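Local coordinates for protein BCAM1869 (Burkholderia cenocepacia, PDB 4O2H), which probably acts as a transcriptional regulator linked to quorum sensing, is an RsaM homolog with a novel fold, and associates with itself as a dimer, at residues P7-V21 against H64-V76. Residues are numbered along the deposited sequence; the frame is centred on the assembly and turned at random.
Sequences PLLHPVPGPSPDGYV and HRTAGAGVAYVTV
Val12 and Pro13 of the N-terminal arm, residues 7-21, pack over the tip of the beta hairpin that joins strands 55-65 and 74-83, a mainly exposed contact of loop against loop. One hydrogen bond, to the carbonyl of Pro11, links the two segments: Gly70 N donates to Pro11 O at 3.0 Å, with an N-H...O angle of 155° and the donor standing above the carbonyl plane. Gly70 is the third residue of a type II turn from Gly68 to Val71, and its positive phi of 68° suits glycine; the N-H of the central peptide, between Ala69 and Gly70, faces the arm. The preceding Ala69 puts its methyl among carbonyl oxygens of the bend at Pro7 to His10, close to Pro7 O and His10 O.

The Pro13 ring lies against the turn backbone, with Pro13 CD 3.4 Å from Val71 N. Val12 straddles Gly68 O with both methyls, and its CG1, anti to the backbone N (chi1 177°), also reaches Ala67 CB at 3.8 Å. The methyl of Ala72 is buried between Pro13 O, 3.3 Å from Ala72 CB, and Val21, whose CG2 approaches Ala72 CB at 3.8 Å; a CA-H...O contact from Ala72 CA to Pro13 O adds to this. Ala72 O is gripped from within the hairpin by Arg65, through NH2 at 2.9 Å and more weakly through NE, while Val71 CG1 sits over one guanidinium face, toward its rim.

After the type I turn from Ser16 to Gly19, the arm returns at Val21, which touches Val74 and enters strand 21-24, parallel to strand 100-103. Asn99 hydrogen-bonds to both Val21 and Thr75, bridging the two sheets. Tyr73 of the hairpin stacks with His139 of the second subunit, Val74 meets Val100 of strand 100-103, and Tyr20 rests on Met112 of helix 112-125.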
loop_
_atom_site.group_PDB
_atom_site.type_symbol
_atom_site.label_atom_id
_atom_site.label_comp_id
_atom_site.label_asym_id
_atom_site.label_seq_id
_atom_site.Cartn_x
_atom_site.Cartn_y
_atom_site.Cartn_z
ATOM N N PRO A 7 -3.203 -32.413 9.081
ATOM C CA PRO A 7 -3.492 -31.015 8.687
ATOM C C PRO A 7 -2.336 -30.319 7.977
ATOM O O PRO A 7 -2.590 -29.371 7.250
ATOM C CB PRO A 7 -3.792 -30.324 10.017
ATOM C CG PRO A 7 -4.263 -31.422 10.913
ATOM C CD PRO A 7 -3.440 -32.616 10.528
ATOM N N LEU A 8 -1.089 -30.804 8.153
ATOM C CA LEU A 8 0.132 -30.246 7.550
ATOM C C LEU A 8 0.164 -30.385 6.021
ATOM O O LEU A 8 0.940 -29.695 5.352
ATOM C CB LEU A 8 1.382 -30.922 8.141
ATOM C CG LEU A 8 1.633 -30.746 9.647
ATOM C CD1 LEU A 8 2.609 -31.798 10.157
ATOM C CD2 LEU A 8 2.116 -29.330 9.984
ATOM N N LEU A 9 -0.663 -31.283 5.476
ATOM C CA LEU A 9 -0.755 -31.539 4.038
ATOM C C LEU A 9 -2.156 -31.207 3.518
ATOM O O LEU A 9 -2.489 -31.551 2.389
ATOM C CB LEU A 9 -0.359 -33.002 3.720
ATOM C CG LEU A 9 1.144 -33.319 3.828
ATOM C CD1 LEU A 9 1.386 -34.805 3.911
ATOM C CD2 LEU A 9 1.958 -32.665 2.688
ATOM N N HIS A 10 -2.960 -30.499 4.325
ATOM C CA HIS A 10 -4.284 -30.030 3.913
ATOM C C HIS A 10 -4.094 -28.959 2.815
ATOM O O HIS A 10 -3.041 -28.306 2.795
ATOM C CB HIS A 10 -5.080 -29.482 5.120
ATOM C CG HIS A 10 -5.840 -30.530 5.885
ATOM N ND1 HIS A 10 -6.875 -30.185 6.743
ATOM C CD2 HIS A 10 -5.699 -31.880 5.898
ATOM C CE1 HIS A 10 -7.335 -31.330 7.231
ATOM N NE2 HIS A 10 -6.660 -32.376 6.753
ATOM N N PRO A 11 -5.024 -28.798 1.845
ATOM C CA PRO A 11 -4.781 -27.801 0.779
ATOM C C PRO A 11 -4.559 -26.372 1.304
ATOM O O PRO A 11 -5.171 -25.993 2.303
ATOM C CB PRO A 11 -6.056 -27.860 -0.082
ATOM C CG PRO A 11 -7.068 -28.640 0.714
ATOM C CD PRO A 11 -6.308 -29.512 1.653
ATOM N N VAL A 12 -3.666 -25.609 0.653
ATOM C CA VAL A 12 -3.467 -24.170 0.930
ATOM C C VAL A 12 -4.695 -23.509 0.273
ATOM O O VAL A 12 -4.809 -23.570 -0.947
ATOM C CB VAL A 12 -2.109 -23.617 0.402
ATOM C CG1 VAL A 12 -1.975 -22.108 0.643
ATOM C CG2 VAL A 12 -0.931 -24.365 1.014
ATOM N N PRO A 13 -5.708 -23.040 1.030
ATOM C CA PRO A 13 -6.888 -22.472 0.356
ATOM C C PRO A 13 -6.625 -21.088 -0.199
ATOM O O PRO A 13 -5.880 -20.308 0.377
ATOM C CB PRO A 13 -7.949 -22.411 1.462
ATOM C CG PRO A 13 -7.189 -22.440 2.761
ATOM C CD PRO A 13 -5.773 -22.860 2.500
ATOM N N GLY A 14 -7.214 -20.814 -1.340
ATOM C CA GLY A 14 -7.162 -19.496 -1.929
ATOM C C GLY A 14 -8.459 -18.807 -1.550
ATOM O O GLY A 14 -9.309 -19.382 -0.847
ATOM N N PRO A 15 -8.662 -17.567 -2.005
ATOM C CA PRO A 15 -9.946 -16.903 -1.741
ATOM C C PRO A 15 -11.143 -17.663 -2.341
ATOM O O PRO A 15 -10.970 -18.575 -3.164
ATOM C CB PRO A 15 -9.785 -15.547 -2.482
ATOM C CG PRO A 15 -8.331 -15.363 -2.697
ATOM C CD PRO A 15 -7.794 -16.745 -2.882
ATOM N N SER A 16 -12.361 -17.217 -1.996
ATOM C CA SER A 16 -13.582 -17.660 -2.643
ATOM C C SER A 16 -13.505 -17.239 -4.126
ATOM O O SER A 16 -12.728 -16.335 -4.429
ATOM C CB SER A 16 -14.797 -17.011 -1.986
ATOM O OG SER A 16 -14.898 -17.338 -0.615
ATOM N N PRO A 17 -14.308 -17.827 -5.058
ATOM C CA PRO A 17 -14.198 -17.439 -6.482
ATOM C C PRO A 17 -14.360 -15.927 -6.734
ATOM O O PRO A 17 -13.777 -15.412 -7.683
ATOM C CB PRO A 17 -15.337 -18.246 -7.155
ATOM C CG PRO A 17 -15.524 -19.422 -6.295
ATOM C CD PRO A 17 -15.256 -18.949 -4.878
ATOM N N ASP A 18 -15.096 -15.202 -5.862
ATOM C CA ASP A 18 -15.288 -13.749 -5.994
ATOM C C ASP A 18 -14.083 -12.951 -5.418
ATOM O O ASP A 18 -14.104 -11.726 -5.461
ATOM C CB ASP A 18 -16.626 -13.293 -5.365
ATOM C CG ASP A 18 -16.685 -13.295 -3.839
ATOM O OD1 ASP A 18 -15.917 -14.068 -3.210
ATOM O OD2 ASP A 18 -17.513 -12.536 -3.276
ATOM N N GLY A 19 -13.036 -13.640 -4.939
ATOM C CA GLY A 19 -11.802 -13.001 -4.460
ATOM C C GLY A 19 -11.677 -12.692 -2.974
ATOM O O GLY A 19 -10.637 -12.195 -2.546
ATOM N N TYR A 20 -12.710 -12.972 -2.170
ATOM C CA TYR A 20 -12.641 -12.736 -0.722
ATOM C C TYR A 20 -12.395 -14.001 0.042
ATOM O O TYR A 20 -12.926 -15.044 -0.337
ATOM C CB TYR A 20 -13.933 -12.100 -0.195
ATOM C CG TYR A 20 -14.204 -10.725 -0.753
ATOM C CD1 TYR A 20 -13.615 -9.595 -0.190
ATOM C CD2 TYR A 20 -15.075 -10.546 -1.829
ATOM C CE1 TYR A 20 -13.918 -8.313 -0.654
ATOM C CE2 TYR A 20 -15.325 -9.271 -2.352
ATOM C CZ TYR A 20 -14.748 -8.158 -1.750
ATOM O OH TYR A 20 -14.994 -6.899 -2.220
ATOM N N VAL A 21 -11.580 -13.905 1.115
ATOM C CA VAL A 21 -11.312 -14.949 2.127
ATOM C C VAL A 21 -12.414 -14.791 3.174
ATOM O O VAL A 21 -12.473 -13.745 3.817
ATOM C CB VAL A 21 -9.876 -14.834 2.754
ATOM C CG1 VAL A 21 -9.703 -15.804 3.940
ATOM C CG2 VAL A 21 -8.803 -15.079 1.692
ATOM N N HIS A 64 -0.197 -8.445 6.536
ATOM C CA HIS A 64 -0.616 -9.692 5.899
ATOM C C HIS A 64 -0.536 -10.871 6.876
ATOM O O HIS A 64 0.101 -10.801 7.928
ATOM C CB HIS A 64 0.160 -9.970 4.561
ATOM C CG HIS A 64 1.595 -10.443 4.671
ATOM N ND1 HIS A 64 2.364 -10.686 3.523
ATOM C CD2 HIS A 64 2.367 -10.692 5.765
ATOM C CE1 HIS A 64 3.561 -11.058 3.957
ATOM N NE2 HIS A 64 3.614 -11.090 5.296
ATOM N N ARG A 65 -1.245 -11.931 6.529
ATOM C CA ARG A 65 -1.199 -13.232 7.191
ATOM C C ARG A 65 -0.785 -14.178 6.126
ATOM O O ARG A 65 -1.500 -14.318 5.109
ATOM C CB ARG A 65 -2.505 -13.659 7.861
ATOM C CG ARG A 65 -2.305 -15.039 8.498
ATOM C CD ARG A 65 -3.572 -15.767 8.854
ATOM N NE ARG A 65 -4.468 -15.995 7.723
ATOM C CZ ARG A 65 -5.681 -16.512 7.857
ATOM N NH1 ARG A 65 -6.132 -16.862 9.054
ATOM N NH2 ARG A 65 -6.448 -16.698 6.801
ATOM N N THR A 66 0.405 -14.776 6.314
ATOM C CA THR A 66 1.000 -15.672 5.322
ATOM C C THR A 66 0.155 -16.961 5.148
ATOM O O THR A 66 -0.535 -17.398 6.085
ATOM C CB THR A 66 2.469 -15.995 5.675
ATOM O OG1 THR A 66 2.517 -16.624 6.946
ATOM C CG2 THR A 66 3.376 -14.762 5.673
ATOM N N ALA A 67 0.189 -17.524 3.921
ATOM C CA ALA A 67 -0.538 -18.737 3.583
ATOM C C ALA A 67 0.154 -19.967 4.183
ATOM O O ALA A 67 1.365 -19.955 4.403
ATOM C CB ALA A 67 -0.660 -18.875 2.065
ATOM N N GLY A 68 -0.640 -21.006 4.422
ATOM C CA GLY A 68 -0.237 -22.290 4.985
ATOM C C GLY A 68 -1.368 -23.275 4.792
ATOM O O GLY A 68 -2.415 -22.912 4.242
ATOM N N ALA A 69 -1.168 -24.524 5.223
ATOM C CA ALA A 69 -2.178 -25.570 5.107
ATOM C C ALA A 69 -3.462 -25.187 5.853
ATOM O O ALA A 69 -3.421 -24.926 7.045
ATOM C CB ALA A 69 -1.627 -26.871 5.647
ATOM N N GLY A 70 -4.568 -25.081 5.124
ATOM C CA GLY A 70 -5.872 -24.702 5.662
ATOM C C GLY A 70 -5.958 -23.263 6.139
ATOM O O GLY A 70 -6.905 -22.911 6.851
ATOM N N VAL A 71 -4.947 -22.422 5.768
ATOM C CA VAL A 71 -4.813 -21.008 6.138
ATOM C C VAL A 71 -4.589 -20.173 4.850
ATOM O O VAL A 71 -3.534 -20.267 4.206
ATOM C CB VAL A 71 -3.696 -20.799 7.191
ATOM C CG1 VAL A 71 -3.474 -19.313 7.498
ATOM C CG2 VAL A 71 -4.008 -21.562 8.476
ATOM N N ALA A 72 -5.589 -19.368 4.475
ATOM C CA ALA A 72 -5.475 -18.563 3.270
ATOM C C ALA A 72 -4.631 -17.290 3.520
ATOM O O ALA A 72 -4.514 -16.805 4.653
ATOM C CB ALA A 72 -6.861 -18.197 2.735
ATOM N N TYR A 73 -4.015 -16.774 2.447
ATOM C CA TYR A 73 -3.241 -15.547 2.482
ATOM C C TYR A 73 -4.210 -14.389 2.672
ATOM O O TYR A 73 -5.195 -14.307 1.952
ATOM C CB TYR A 73 -2.400 -15.388 1.212
ATOM C CG TYR A 73 -1.534 -14.142 1.220
ATOM C CD1 TYR A 73 -0.422 -14.047 2.058
ATOM C CD2 TYR A 73 -1.816 -13.063 0.380
ATOM C CE1 TYR A 73 0.388 -12.917 2.059
ATOM C CE2 TYR A 73 -1.032 -11.904 0.405
ATOM C CZ TYR A 73 0.078 -11.847 1.233
ATOM O OH TYR A 73 0.865 -10.733 1.244
ATOM N N VAL A 74 -3.989 -13.578 3.698
ATOM C CA VAL A 74 -4.843 -12.433 4.014
ATOM C C VAL A 74 -4.018 -11.125 3.912
ATOM O O VAL A 74 -2.916 -11.092 4.444
ATOM C CB VAL A 74 -5.495 -12.607 5.426
ATOM C CG1 VAL A 74 -6.093 -11.301 5.938
ATOM C CG2 VAL A 74 -6.559 -13.693 5.398
ATOM N N THR A 75 -4.537 -10.093 3.196
ATOM C CA THR A 75 -3.942 -8.733 3.078
ATOM C C THR A 75 -4.875 -7.705 3.684
ATOM O O THR A 75 -6.088 -7.769 3.489
ATOM C CB THR A 75 -3.710 -8.320 1.627
ATOM O OG1 THR A 75 -4.869 -8.687 0.885
ATOM C CG2 THR A 75 -2.509 -8.957 1.038
ATOM N N VAL A 76 -4.329 -6.788 4.431
ATOM C CA VAL A 76 -5.059 -5.733 5.113
ATOM C C VAL A 76 -4.187 -4.495 5.054
ATOM O O VAL A 76 -3.031 -4.509 5.517
ATOM C CB VAL A 76 -5.437 -6.116 6.584
ATOM C CG1 VAL A 76 -6.274 -5.014 7.260
ATOM C CG2 VAL A 76 -6.152 -7.483 6.655
#